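Local coordinates for phosphate-specific transport system accessory protein PhoU homolog (Pseudomonas aeruginosa, PDB 4Q25) that acts as a negative regulator of the Pho regulon and probably takes part in controlling phosphate uptake, at residues Glu20-His25 with Asp70-Arg75; Leu27-Leu32 with Asn63-Asn68; Ala43-Asp48 with Arg125-Val130; Arg131-Gln136 with Asp167-Thr172; Ala149-Asp154 with Ile216-Gly221. All coordinates share one frame; numbering follows the deposited sequence.

Overall arrangement
The chain is mostly helical. From the N terminus, interaction 1 joins helix 15-45 to helix 59-78 and closes a loop of 44 residues. Interaction 2 lies within that loop and joins the same two helices about 10 Å further along, measured between centres. Interaction 3 starts at the end of helix 15-45 and reaches the start of helix 127-149, so it crosses both along the chain. Interaction 4 follows in series and pairs helix 127-149 with helix 153-183. Interaction 5 crosses interaction 4 and brings the turn between those helices to the end of helix 188-220. There Arg23 and Leu27 touch Ala149, which links interaction 5 to interactions 1 and 2.

Interaction 1 (Glu20-His25 with Asp70-Arg75); sequences EDVRSH and DEECVR
His25 ND1 donates to Glu72 OE2 at 2.9 Å. A second, weak bond runs from the same His25 ND1 to Glu72 OE1 at 3.1 Å, so both carboxylate oxygens face one ring nitrogen. Glu72 OE2 uses its syn lone pair, on the side of the other oxygen. The carboxylate sits at the ring edge, but Glu72 OE2 is tilted 23° from the ring plane, and the two planes are steeply inclined. Glu72 reaches this far because its chain is extended, with CG anti to the backbone N (chi1 -155°). On the way it slides past Val22, whose CG2 lies 3.6 Å from Glu72 CD. Deeper in, Val22 CG2 also meets Cys73 SG at 4.2 Å. Both Val22 and Cys73 pack on Ile93 of helix 84-120, which covers the inner side. The segment axes run antiparallel at 163°. This is a His-carboxylate bond bridging the outer side of two neighbouring antiparallel helices, over an apolar layer, in the antiparallel helix bundle of a PhoU-family protein.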
# COMPACT_ATOMS: atom_id res chain seq x y z
N GLU A 20 13.76 -12.21 -21.07
CA GLU A 20 13.04 -11.21 -21.84
C GLU A 20 11.54 -11.48 -21.72
O GLU A 20 10.78 -10.55 -21.67
CB GLU A 20 13.45 -11.18 -23.32
CG GLU A 20 14.90 -10.75 -23.57
CD GLU A 20 15.13 -9.25 -23.50
OE1 GLU A 20 15.73 -8.70 -24.46
OE2 GLU A 20 14.75 -8.62 -22.49
N ASP A 21 11.15 -12.74 -21.69
CA ASP A 21 9.76 -13.13 -21.50
C ASP A 21 9.12 -12.59 -20.22
O ASP A 21 7.96 -12.18 -20.22
CB ASP A 21 9.62 -14.65 -21.50
CG ASP A 21 9.47 -15.21 -22.88
OD1 ASP A 21 10.18 -14.72 -23.79
OD2 ASP A 21 8.63 -16.11 -23.05
N VAL A 22 9.87 -12.61 -19.12
CA VAL A 22 9.38 -12.09 -17.86
C VAL A 22 9.44 -10.56 -17.84
O VAL A 22 8.67 -9.91 -17.17
CB VAL A 22 10.14 -12.69 -16.63
CG1 VAL A 22 11.55 -12.15 -16.53
CG2 VAL A 22 9.40 -12.39 -15.35
N ARG A 23 10.36 -9.99 -18.60
CA ARG A 23 10.39 -8.55 -18.74
C ARG A 23 9.14 -8.10 -19.49
O ARG A 23 8.50 -7.14 -19.11
CB ARG A 23 11.64 -8.11 -19.49
CG ARG A 23 12.24 -6.83 -18.98
CD ARG A 23 13.55 -6.51 -19.71
NE ARG A 23 13.25 -6.16 -21.09
CZ ARG A 23 13.22 -4.93 -21.58
NH1 ARG A 23 13.51 -3.87 -20.82
NH2 ARG A 23 12.91 -4.75 -22.86
N SER A 24 8.77 -8.83 -20.54
CA SER A 24 7.66 -8.44 -21.39
C SER A 24 6.32 -8.71 -20.69
O SER A 24 5.32 -8.06 -20.98
CB SER A 24 7.70 -9.16 -22.74
OG SER A 24 6.97 -10.38 -22.71
N HIS A 25 6.31 -9.69 -19.79
CA HIS A 25 5.14 -9.94 -18.96
C HIS A 25 4.91 -8.81 -17.96
O HIS A 25 3.78 -8.39 -17.78
CB HIS A 25 5.29 -11.27 -18.25
CG HIS A 25 5.28 -12.44 -19.17
ND1 HIS A 25 5.99 -13.60 -18.92
CD2 HIS A 25 4.67 -12.62 -20.37
CE1 HIS A 25 5.79 -14.46 -19.91
NE2 HIS A 25 5.00 -13.89 -20.80
N ASP A 70 5.58 -13.72 -10.41
CA ASP A 70 6.38 -14.07 -9.23
C ASP A 70 6.92 -15.48 -9.38
O ASP A 70 8.07 -15.71 -9.09
CB ASP A 70 5.58 -13.97 -7.91
CG ASP A 70 5.54 -12.55 -7.35
OD1 ASP A 70 6.62 -11.92 -7.18
OD2 ASP A 70 4.43 -12.04 -7.05
N GLU A 71 6.07 -16.40 -9.80
CA GLU A 71 6.50 -17.80 -9.98
C GLU A 71 7.54 -17.92 -11.08
O GLU A 71 8.49 -18.69 -10.97
CB GLU A 71 5.32 -18.69 -10.30
CG GLU A 71 4.46 -18.99 -9.10
CD GLU A 71 5.26 -19.57 -7.94
OE1 GLU A 71 5.66 -20.75 -8.04
OE2 GLU A 71 5.51 -18.83 -6.96
N GLU A 72 7.37 -17.12 -12.11
CA GLU A 72 8.32 -17.05 -13.20
C GLU A 72 9.69 -16.60 -12.72
O GLU A 72 10.73 -17.16 -13.13
CB GLU A 72 7.78 -16.08 -14.25
CG GLU A 72 8.30 -16.30 -15.63
CD GLU A 72 7.74 -15.30 -16.61
OE1 GLU A 72 8.41 -15.09 -17.65
OE2 GLU A 72 6.65 -14.72 -16.35
N CYS A 73 9.71 -15.58 -11.85
CA CYS A 73 10.98 -15.12 -11.26
C CYS A 73 11.61 -16.19 -10.40
O CYS A 73 12.84 -16.21 -10.19
CB CYS A 73 10.79 -13.89 -10.38
SG CYS A 73 10.24 -12.41 -11.25
N VAL A 74 10.77 -17.01 -9.82
CA VAL A 74 11.23 -18.12 -9.03
C VAL A 74 11.90 -19.17 -9.89
O VAL A 74 12.99 -19.56 -9.62
CB VAL A 74 10.09 -18.70 -8.15
CG1 VAL A 74 10.42 -20.06 -7.62
CG2 VAL A 74 9.85 -17.80 -6.98
N ARG A 75 11.28 -19.54 -10.98
CA ARG A 75 11.85 -20.56 -11.82
C ARG A 75 13.16 -20.12 -12.42
O ARG A 75 14.16 -20.84 -12.41
CB ARG A 75 10.84 -20.95 -12.87
CG ARG A 75 9.49 -21.24 -12.27
CD ARG A 75 8.56 -21.97 -13.22
NE ARG A 75 8.48 -21.32 -14.51
CZ ARG A 75 7.47 -20.56 -14.91
NH1 ARG A 75 6.45 -20.35 -14.12
NH2 ARG A 75 7.49 -20.03 -16.10

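Interaction 2 (Leu27-Leu32 with Asn63-Asn68); sequences LAMGGL and NQMERN
Two antiparallel helical segments pass each other with axes 10.4 Å apart, at 165° between directions, and the CA atoms of Met29 and Met65 come nearest, at 6.6 Å. The pair belongs to the antiparallel helix packing of the PhoU fold. Met65 carries most of the contact. Its chain runs straight to SD and then bends at chi3 (100°), which turns CE onto the backbone of the other helix. Met65 CE touches Met29 CA at 3.6 Å and also reaches Ala28 CB at 4.2 Å. Met65 SD meets Leu32 CD2 at 3.8 Å. Met29 answers with a fully extended chain. It lies beside Glu66 and points the same way, with Met29 CE 3.7 Å from Glu66 CB. Met29 also packs on Val97 and Leu100 of helix 84-120. The carboxylate end of Glu66 leads away from segment 27-32. Within segment 63-68, Gln64 ties two side chains together: its OE1 takes a bond from Arg67 NH1 at 2.8 Å, and its NE2 gives one to Asn68 OD1 at 3.0 Å.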
# COMPACT_ATOMS: atom_id res chain seq x y z
N LEU A 27 5.84 -5.68 -18.51
CA LEU A 27 5.37 -4.60 -19.33
C LEU A 27 3.90 -4.78 -19.64
O LEU A 27 3.12 -3.85 -19.50
CB LEU A 27 6.20 -4.49 -20.63
CG LEU A 27 7.70 -4.12 -20.55
CD1 LEU A 27 8.43 -4.19 -21.88
CD2 LEU A 27 7.95 -2.76 -19.94
N ALA A 28 3.52 -5.99 -20.04
CA ALA A 28 2.10 -6.27 -20.31
C ALA A 28 1.23 -6.00 -19.06
O ALA A 28 0.14 -5.45 -19.18
CB ALA A 28 1.91 -7.69 -20.77
N MET A 29 1.71 -6.40 -17.88
CA MET A 29 0.96 -6.12 -16.66
C MET A 29 0.83 -4.61 -16.49
O MET A 29 -0.27 -4.12 -16.25
CB MET A 29 1.63 -6.69 -15.43
CG MET A 29 0.85 -6.48 -14.13
SD MET A 29 1.72 -7.15 -12.72
CE MET A 29 0.54 -6.80 -11.40
N GLY A 30 1.93 -3.90 -16.64
CA GLY A 30 1.95 -2.46 -16.47
C GLY A 30 0.97 -1.77 -17.40
O GLY A 30 0.32 -0.80 -17.00
N GLY A 31 0.85 -2.29 -18.61
CA GLY A 31 -0.03 -1.74 -19.62
C GLY A 31 -1.46 -1.91 -19.17
O GLY A 31 -2.25 -0.96 -19.24
N LEU A 32 -1.81 -3.10 -18.69
CA LEU A 32 -3.16 -3.37 -18.19
C LEU A 32 -3.54 -2.49 -16.99
O LEU A 32 -4.65 -2.00 -16.86
CB LEU A 32 -3.29 -4.82 -17.80
CG LEU A 32 -4.71 -5.28 -17.65
CD1 LEU A 32 -5.58 -4.81 -18.81
CD2 LEU A 32 -4.73 -6.79 -17.59
N ASN A 63 -4.14 -9.35 -10.36
CA ASN A 63 -3.62 -10.12 -9.26
C ASN A 63 -3.05 -11.47 -9.74
O ASN A 63 -2.03 -11.93 -9.24
CB ASN A 63 -4.71 -10.36 -8.19
CG ASN A 63 -5.03 -9.10 -7.39
OD1 ASN A 63 -6.15 -8.61 -7.44
ND2 ASN A 63 -4.06 -8.58 -6.67
N GLN A 64 -3.73 -12.08 -10.70
CA GLN A 64 -3.27 -13.35 -11.24
C GLN A 64 -2.04 -13.15 -12.14
O GLN A 64 -1.17 -14.01 -12.21
CB GLN A 64 -4.42 -14.08 -11.97
CG GLN A 64 -4.16 -15.55 -12.30
CD GLN A 64 -3.70 -16.38 -11.11
OE1 GLN A 64 -4.37 -16.44 -10.08
NE2 GLN A 64 -2.53 -17.01 -11.24
N MET A 65 -1.94 -12.00 -12.81
CA MET A 65 -0.68 -11.70 -13.53
C MET A 65 0.47 -11.56 -12.57
O MET A 65 1.58 -12.00 -12.84
CB MET A 65 -0.77 -10.43 -14.36
CG MET A 65 -1.57 -10.59 -15.64
SD MET A 65 -1.81 -9.02 -16.49
CE MET A 65 -0.53 -9.16 -17.73
N GLU A 66 0.23 -10.94 -11.43
CA GLU A 66 1.32 -10.73 -10.47
C GLU A 66 1.84 -12.06 -9.94
O GLU A 66 3.04 -12.24 -9.77
CB GLU A 66 0.86 -9.86 -9.31
CG GLU A 66 1.92 -9.65 -8.23
CD GLU A 66 1.37 -9.97 -6.86
OE1 GLU A 66 1.14 -9.02 -6.06
OE2 GLU A 66 1.11 -11.17 -6.61
N ARG A 67 0.92 -12.98 -9.65
CA ARG A 67 1.26 -14.32 -9.20
C ARG A 67 2.04 -15.08 -10.25
O ARG A 67 3.04 -15.73 -9.93
CB ARG A 67 0.00 -15.12 -8.87
CG ARG A 67 -0.70 -14.62 -7.62
CD ARG A 67 -2.09 -15.24 -7.49
NE ARG A 67 -2.96 -14.34 -6.72
CZ ARG A 67 -4.17 -13.94 -7.11
NH1 ARG A 67 -4.71 -14.39 -8.23
NH2 ARG A 67 -4.85 -13.11 -6.33
N ASN A 68 1.60 -14.97 -11.50
CA ASN A 68 2.29 -15.65 -12.60
C ASN A 68 3.71 -15.13 -12.82
O ASN A 68 4.60 -15.89 -13.14
CB ASN A 68 1.49 -15.56 -13.90
CG ASN A 68 0.18 -16.30 -13.81
OD1 ASN A 68 -0.00 -17.12 -12.93
ND2 ASN A 68 -0.76 -15.97 -14.67

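Interaction 3 (Ala43-Asp48 with Arg125-Val130); sequences ALIDAD and RGYVEV
Leu44 CD2 rests against the ring of Tyr127, 3.6 Å from CE1, and approaches it obliquely. Ile45 CD1 comes to the ring edge, near the ring plane, 4.1 Å from Tyr127 CD1. Ile45 CD1 also lies 3.5 Å from the Tyr127 carbonyl O. Ile45 CD1 reaches Val130 CG1 at 3.9 Å, as the two side chains slide past each other in opposite directions. Leu44 CD2 touches Val130 CG1 too, at 4.1 Å. The contact is therefore apolar, with two residues from each side. The Tyr127 hydroxyl is held outside it, by a hydrogen bond with Ser123 N. Further out, Leu44 packs on Val110 and Ala114 of helix 84-120, while Val130 packs on Leu198 and Leu201 of helix 188-220. Helix 15-45 ends in a Schellman turn. Ala47, with positive phi, turns the chain so that Asp48 N bonds to Ala43 O at 3.0 Å and Ala47 N to Leu44 O at 3.2 Å. Asp48 then caps the next helix through OD1 to Leu51 N. On the other segment, Gly126 holds the N-cap position of helix 127-149. The arrangement joins a Schellman motif at the end of one helix to the first turn of another.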
# COMPACT_ATOMS: atom_id res chain seq x y z
N ALA A 43 -13.97 7.28 -15.38
CA ALA A 43 -15.21 6.85 -14.73
C ALA A 43 -15.67 7.85 -13.71
O ALA A 43 -16.84 8.16 -13.64
CB ALA A 43 -15.04 5.51 -14.05
N LEU A 44 -14.75 8.34 -12.89
CA LEU A 44 -15.14 9.28 -11.84
C LEU A 44 -15.65 10.56 -12.49
O LEU A 44 -16.76 11.02 -12.20
CB LEU A 44 -13.98 9.55 -10.89
CG LEU A 44 -14.27 10.40 -9.65
CD1 LEU A 44 -13.24 10.07 -8.59
CD2 LEU A 44 -14.24 11.89 -9.92
N ILE A 45 -14.84 11.11 -13.41
CA ILE A 45 -15.12 12.37 -14.03
C ILE A 45 -16.42 12.33 -14.81
O ILE A 45 -17.19 13.29 -14.77
CB ILE A 45 -14.00 12.81 -14.99
CG1 ILE A 45 -12.67 12.96 -14.28
CG2 ILE A 45 -14.37 14.13 -15.69
CD1 ILE A 45 -12.64 13.99 -13.19
N ASP A 46 -16.64 11.22 -15.53
CA ASP A 46 -17.78 11.06 -16.42
C ASP A 46 -18.98 10.47 -15.73
O ASP A 46 -19.97 10.18 -16.40
CB ASP A 46 -17.44 10.17 -17.61
CG ASP A 46 -16.42 10.79 -18.51
OD1 ASP A 46 -16.15 12.00 -18.36
OD2 ASP A 46 -15.91 10.09 -19.41
N ALA A 47 -18.91 10.32 -14.40
CA ALA A 47 -19.99 9.68 -13.66
C ALA A 47 -20.51 8.45 -14.37
O ALA A 47 -21.73 8.32 -14.60
CB ALA A 47 -21.12 10.67 -13.39
N ASP A 48 -19.57 7.54 -14.69
CA ASP A 48 -19.84 6.37 -15.55
C ASP A 48 -19.68 5.04 -14.76
O ASP A 48 -18.59 4.52 -14.59
CB ASP A 48 -18.89 6.39 -16.75
CG ASP A 48 -19.14 5.29 -17.73
OD1 ASP A 48 -19.65 4.20 -17.36
OD2 ASP A 48 -18.77 5.51 -18.89
N ARG A 125 -17.01 20.52 -5.67
CA ARG A 125 -15.61 20.84 -5.84
C ARG A 125 -14.81 19.60 -6.18
O ARG A 125 -15.17 18.49 -5.78
CB ARG A 125 -15.09 21.45 -4.53
CG ARG A 125 -14.34 22.75 -4.67
CD ARG A 125 -15.24 23.90 -5.05
NE ARG A 125 -14.78 25.14 -4.42
CZ ARG A 125 -15.52 26.24 -4.32
NH1 ARG A 125 -16.75 26.27 -4.83
NH2 ARG A 125 -15.01 27.31 -3.72
N GLY A 126 -13.71 19.78 -6.92
CA GLY A 126 -12.63 18.80 -7.00
C GLY A 126 -12.38 18.07 -8.31
O GLY A 126 -11.41 17.35 -8.44
N TYR A 127 -13.25 18.23 -9.29
CA TYR A 127 -13.13 17.44 -10.50
C TYR A 127 -11.93 17.84 -11.36
O TYR A 127 -11.26 16.97 -11.98
CB TYR A 127 -14.45 17.49 -11.31
CG TYR A 127 -15.54 16.73 -10.62
CD1 TYR A 127 -15.60 15.34 -10.71
CD2 TYR A 127 -16.50 17.37 -9.85
CE1 TYR A 127 -16.58 14.62 -10.06
CE2 TYR A 127 -17.49 16.65 -9.21
CZ TYR A 127 -17.53 15.28 -9.31
OH TYR A 127 -18.54 14.57 -8.67
N VAL A 128 -11.65 19.14 -11.43
CA VAL A 128 -10.52 19.60 -12.23
C VAL A 128 -9.26 19.09 -11.58
O VAL A 128 -8.37 18.66 -12.26
CB VAL A 128 -10.48 21.13 -12.46
CG1 VAL A 128 -10.32 21.90 -11.16
CG2 VAL A 128 -9.34 21.49 -13.38
N GLU A 129 -9.22 19.08 -10.25
CA GLU A 129 -8.06 18.56 -9.53
C GLU A 129 -7.85 17.04 -9.70
O GLU A 129 -6.72 16.57 -9.85
CB GLU A 129 -8.14 18.89 -8.05
CG GLU A 129 -8.07 20.39 -7.74
CD GLU A 129 -9.43 21.03 -7.52
OE1 GLU A 129 -10.42 20.58 -8.16
OE2 GLU A 129 -9.49 22.01 -6.73
N VAL A 130 -8.93 16.29 -9.64
CA VAL A 130 -8.87 14.85 -9.88
C VAL A 130 -8.32 14.58 -11.28
O VAL A 130 -7.41 13.79 -11.45
CB VAL A 130 -10.25 14.17 -9.76
CG1 VAL A 130 -10.22 12.77 -10.36
CG2 VAL A 130 -10.66 14.10 -8.31

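Interaction 4 (Arg131-Gln136 with Asp167-Thr172); sequences RHIGSQ and DREYKT
Glu169 CG stands anti to its carbonyl carbon (chi1 -70°), and the extended chain beyond it carries the carboxylate across to His132 and Gln136. His132 differs, with CG anti to the backbone N (chi1 175°), which swings its ring toward the glutamate. Gln136, one turn further on, and Glu169 approach each other from opposite directions. His132 NE2 donates to Glu169 OE2 at 2.7 Å. This bond is bent: Glu169 OE2 is met from above the carboxylate plane and lies out of the ring plane as well. Gln136 NE2 is modelled as donating to Glu169 OE1, but the spacing is too short to be trusted in detail. The amide and carboxylate planes are nearly coplanar. Gln136 NE2 also sits 3.5 Å above one face of the His132 ring, toward its rim. Gln136 OE1 accepts from Tyr162 OH, which is consistent with the modelled rotation of the amide.

The segments are an antiparallel helix pair, as in the bundles of PhoU proteins, with axes 10.6 Å apart and 164° between directions. Beneath the polar group, Ile133 slides past Glu169 in the opposite direction. Ile133 CG1 lies 3.7 Å from Glu169 OE1, and Ile133 CD1 is 3.9 Å from Tyr170 N. Ile133 also packs on Leu198 and Leu201 of helix 188-220. The ring of Tyr170 leads away from the pair and packs on Trp196 of the second subunit.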
# COMPACT_ATOMS: atom_id res chain seq x y z
N ARG A 131 -8.88 15.23 -12.29
CA ARG A 131 -8.42 15.04 -13.66
C ARG A 131 -6.96 15.43 -13.83
O ARG A 131 -6.22 14.74 -14.48
CB ARG A 131 -9.30 15.85 -14.63
CG ARG A 131 -8.77 15.96 -16.06
CD ARG A 131 -8.71 14.63 -16.75
NE ARG A 131 -10.04 14.22 -17.21
CZ ARG A 131 -10.41 12.98 -17.53
NH1 ARG A 131 -9.57 11.96 -17.43
NH2 ARG A 131 -11.64 12.78 -17.95
N HIS A 132 -6.56 16.53 -13.22
CA HIS A 132 -5.20 17.01 -13.34
C HIS A 132 -4.17 16.09 -12.69
O HIS A 132 -3.16 15.72 -13.32
CB HIS A 132 -5.10 18.40 -12.73
CG HIS A 132 -3.71 18.94 -12.70
ND1 HIS A 132 -2.91 18.95 -13.82
CD2 HIS A 132 -2.98 19.48 -11.70
CE1 HIS A 132 -1.74 19.47 -13.51
NE2 HIS A 132 -1.75 19.80 -12.23
N ILE A 133 -4.40 15.73 -11.44
CA ILE A 133 -3.52 14.81 -10.72
C ILE A 133 -3.54 13.42 -11.37
O ILE A 133 -2.50 12.77 -11.56
CB ILE A 133 -3.90 14.79 -9.23
CG1 ILE A 133 -3.57 16.14 -8.63
CG2 ILE A 133 -3.19 13.67 -8.50
CD1 ILE A 133 -3.87 16.29 -7.17
N GLY A 134 -4.72 12.99 -11.79
CA GLY A 134 -4.86 11.68 -12.42
C GLY A 134 -4.09 11.54 -13.72
O GLY A 134 -3.54 10.46 -14.03
N SER A 135 -4.06 12.60 -14.51
CA SER A 135 -3.41 12.51 -15.81
C SER A 135 -1.90 12.54 -15.63
O SER A 135 -1.17 11.89 -16.36
CB SER A 135 -3.87 13.62 -16.76
OG SER A 135 -3.58 14.86 -16.18
N GLN A 136 -1.46 13.27 -14.63
CA GLN A 136 -0.05 13.33 -14.30
C GLN A 136 0.47 11.99 -13.80
O GLN A 136 1.48 11.48 -14.27
CB GLN A 136 0.17 14.37 -13.24
CG GLN A 136 0.13 15.80 -13.78
CD GLN A 136 0.15 16.81 -12.66
OE1 GLN A 136 0.83 17.81 -12.75
NE2 GLN A 136 -0.58 16.55 -11.59
N ASP A 167 2.58 15.22 -4.88
CA ASP A 167 2.20 15.25 -3.46
C ASP A 167 1.87 16.68 -3.03
O ASP A 167 1.01 16.91 -2.19
CB ASP A 167 3.28 14.63 -2.56
CG ASP A 167 3.61 13.16 -2.91
OD1 ASP A 167 2.77 12.47 -3.54
OD2 ASP A 167 4.71 12.68 -2.57
N ARG A 168 2.57 17.64 -3.62
CA ARG A 168 2.34 19.05 -3.34
C ARG A 168 0.96 19.49 -3.82
O ARG A 168 0.21 20.15 -3.09
CB ARG A 168 3.42 19.91 -4.02
CG ARG A 168 3.56 21.28 -3.40
CD ARG A 168 4.26 22.28 -4.32
NE ARG A 168 4.01 23.66 -3.86
CZ ARG A 168 4.56 24.75 -4.38
NH1 ARG A 168 5.40 24.66 -5.40
NH2 ARG A 168 4.25 25.94 -3.89
N GLU A 169 0.63 19.16 -5.06
CA GLU A 169 -0.70 19.39 -5.60
C GLU A 169 -1.83 18.73 -4.76
O GLU A 169 -2.90 19.30 -4.58
CB GLU A 169 -0.78 18.83 -7.01
CG GLU A 169 0.03 19.60 -8.03
CD GLU A 169 -0.04 18.97 -9.38
OE1 GLU A 169 -0.34 17.74 -9.48
OE2 GLU A 169 0.18 19.70 -10.35
N TYR A 170 -1.57 17.53 -4.27
CA TYR A 170 -2.52 16.85 -3.44
C TYR A 170 -2.80 17.66 -2.16
O TYR A 170 -3.96 17.85 -1.79
CB TYR A 170 -2.06 15.42 -3.09
CG TYR A 170 -2.88 14.81 -1.99
CD1 TYR A 170 -4.14 14.29 -2.25
CD2 TYR A 170 -2.44 14.81 -0.66
CE1 TYR A 170 -4.93 13.77 -1.23
CE2 TYR A 170 -3.20 14.29 0.36
CZ TYR A 170 -4.46 13.76 0.07
OH TYR A 170 -5.24 13.24 1.07
N LYS A 171 -1.76 18.14 -1.48
CA LYS A 171 -1.96 18.86 -0.22
C LYS A 171 -2.71 20.18 -0.42
O LYS A 171 -3.49 20.56 0.44
CB LYS A 171 -0.63 19.09 0.50
CG LYS A 171 0.00 17.80 1.01
CD LYS A 171 1.30 18.04 1.78
CE LYS A 171 1.68 16.79 2.57
NZ LYS A 171 2.90 16.99 3.42
N THR A 172 -2.52 20.84 -1.56
CA THR A 172 -3.22 22.11 -1.82
C THR A 172 -4.68 21.83 -2.21
O THR A 172 -5.58 22.61 -1.89
CB THR A 172 -2.54 23.08 -2.87
OG1 THR A 172 -2.38 22.45 -4.15
CG2 THR A 172 -1.16 23.57 -2.41

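Interaction 5 (Ala149-Asp154 with Ile216-Gly221); sequences ARFDAD and IYLVRG
The ring of Phe151 has Leu218 CD2 at its edge, near the ring plane, 4.1 Å from Phe151 CD1. The Phe151 ring also packs on Arg23. The Arg150 guanidinium has Asp152 CB over one face, toward its rim. Val219 makes the broader contact with the turn. Val219 CG2 lies 3.8 Å from Phe151 CB and 3.2 Å from the Phe151 carbonyl O. This places the methyl against backbone as well as side chain. Val219 CB also meets Ala153 CB at 3.9 Å. Ala153 points its CB toward segment 216-221, with Ala153 CB 4.2 Å from Ile216 CA, and the small methyl lets the backbones come close: the CA atoms of Ala153 and Ile216 are 5.0 Å apart. Phe151 has positive phi (49°) and turns the chain between two helices. Asp152 then stands at the N-cap of the next one. Its OD1 accepts from Leu155 N, and a weak bond comes from Asp154 N. The turn joins helix 127-149 to helix 153-183 and leans on the last turns of helix 188-220. Leu218 packs on Leu89 and Ser92 of helix 84-120, and helix 15-45 lies alongside, where Arg23 NH1 bonds to Ala149 O.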
# COMPACT_ATOMS: atom_id res chain seq x y z
N ALA A 149 11.59 -0.36 -19.53
CA ALA A 149 11.69 -1.01 -20.84
C ALA A 149 12.96 -0.62 -21.62
O ALA A 149 13.38 -1.36 -22.50
CB ALA A 149 10.45 -0.75 -21.69
N ARG A 150 13.57 0.51 -21.26
CA ARG A 150 14.75 1.01 -21.97
C ARG A 150 15.97 1.23 -21.06
O ARG A 150 16.93 1.91 -21.43
CB ARG A 150 14.39 2.34 -22.67
CG ARG A 150 13.36 2.24 -23.80
CD ARG A 150 13.21 3.57 -24.56
NE ARG A 150 13.04 4.74 -23.67
CZ ARG A 150 13.95 5.70 -23.44
NH1 ARG A 150 15.16 5.69 -24.02
NH2 ARG A 150 13.65 6.69 -22.61
N PHE A 151 15.93 0.70 -19.85
CA PHE A 151 17.03 0.82 -18.91
C PHE A 151 17.48 2.27 -18.83
O PHE A 151 18.68 2.56 -18.74
CB PHE A 151 18.22 -0.05 -19.37
CG PHE A 151 17.83 -1.44 -19.76
CD1 PHE A 151 17.72 -2.45 -18.81
CD2 PHE A 151 17.56 -1.74 -21.08
CE1 PHE A 151 17.34 -3.73 -19.17
CE2 PHE A 151 17.19 -3.02 -21.45
CZ PHE A 151 17.07 -4.01 -20.49
N ASP A 152 16.51 3.19 -18.88
CA ASP A 152 16.78 4.61 -18.96
C ASP A 152 16.63 5.26 -17.59
O ASP A 152 15.54 5.74 -17.22
CB ASP A 152 15.82 5.20 -20.00
CG ASP A 152 16.04 6.68 -20.24
OD1 ASP A 152 16.59 7.37 -19.34
OD2 ASP A 152 15.62 7.13 -21.34
N ALA A 153 17.71 5.29 -16.83
CA ALA A 153 17.68 5.84 -15.49
C ALA A 153 17.63 7.36 -15.45
O ALA A 153 17.51 7.94 -14.37
CB ALA A 153 18.84 5.33 -14.66
N ASP A 154 17.71 8.01 -16.61
CA ASP A 154 17.55 9.47 -16.69
C ASP A 154 16.06 9.79 -16.57
O ASP A 154 15.67 10.56 -15.71
CB ASP A 154 18.09 10.04 -18.02
CG ASP A 154 19.41 9.41 -18.46
OD1 ASP A 154 20.25 9.13 -17.57
OD2 ASP A 154 19.59 9.19 -19.68
N ILE A 216 16.49 2.73 -11.41
CA ILE A 216 17.75 3.38 -11.11
C ILE A 216 18.72 2.33 -10.55
O ILE A 216 19.83 2.16 -11.06
CB ILE A 216 17.54 4.52 -10.10
CG1 ILE A 216 16.94 5.73 -10.83
CG2 ILE A 216 18.84 4.91 -9.43
CD1 ILE A 216 16.41 6.81 -9.92
N TYR A 217 18.27 1.64 -9.51
CA TYR A 217 19.04 0.57 -8.87
C TYR A 217 19.47 -0.46 -9.90
O TYR A 217 20.61 -0.85 -9.93
CB TYR A 217 18.22 -0.06 -7.72
CG TYR A 217 18.56 -1.49 -7.39
CD1 TYR A 217 19.56 -1.80 -6.47
CD2 TYR A 217 17.87 -2.54 -7.99
CE1 TYR A 217 19.86 -3.12 -6.16
CE2 TYR A 217 18.17 -3.86 -7.69
CZ TYR A 217 19.16 -4.14 -6.78
OH TYR A 217 19.45 -5.46 -6.50
N LEU A 218 18.54 -0.86 -10.75
CA LEU A 218 18.83 -1.77 -11.85
C LEU A 218 19.98 -1.25 -12.72
O LEU A 218 20.92 -2.00 -13.01
CB LEU A 218 17.58 -1.94 -12.71
CG LEU A 218 17.45 -3.04 -13.77
CD1 LEU A 218 16.11 -2.89 -14.48
CD2 LEU A 218 18.56 -3.01 -14.81
N VAL A 219 19.91 0.02 -13.13
CA VAL A 219 20.86 0.55 -14.10
C VAL A 219 22.16 0.98 -13.43
O VAL A 219 23.20 0.41 -13.70
CB VAL A 219 20.23 1.68 -14.95
CG1 VAL A 219 21.29 2.40 -15.79
CG2 VAL A 219 19.15 1.11 -15.87
N ARG A 220 22.09 1.97 -12.53
CA ARG A 220 23.28 2.47 -11.82
C ARG A 220 23.95 1.39 -10.98
O ARG A 220 25.11 1.52 -10.60
CB ARG A 220 22.94 3.66 -10.92
CG ARG A 220 23.25 5.04 -11.51
CD ARG A 220 23.48 6.08 -10.40
NE ARG A 220 23.69 7.44 -10.91
CZ ARG A 220 23.96 8.51 -10.15
NH1 ARG A 220 24.07 8.40 -8.83
NH2 ARG A 220 24.12 9.70 -10.72
N GLY A 221 23.22 0.32 -10.69
CA GLY A 221 23.75 -0.75 -9.87
C GLY A 221 23.39 -0.53 -8.41
O GLY A 221 23.37 -1.48 -7.63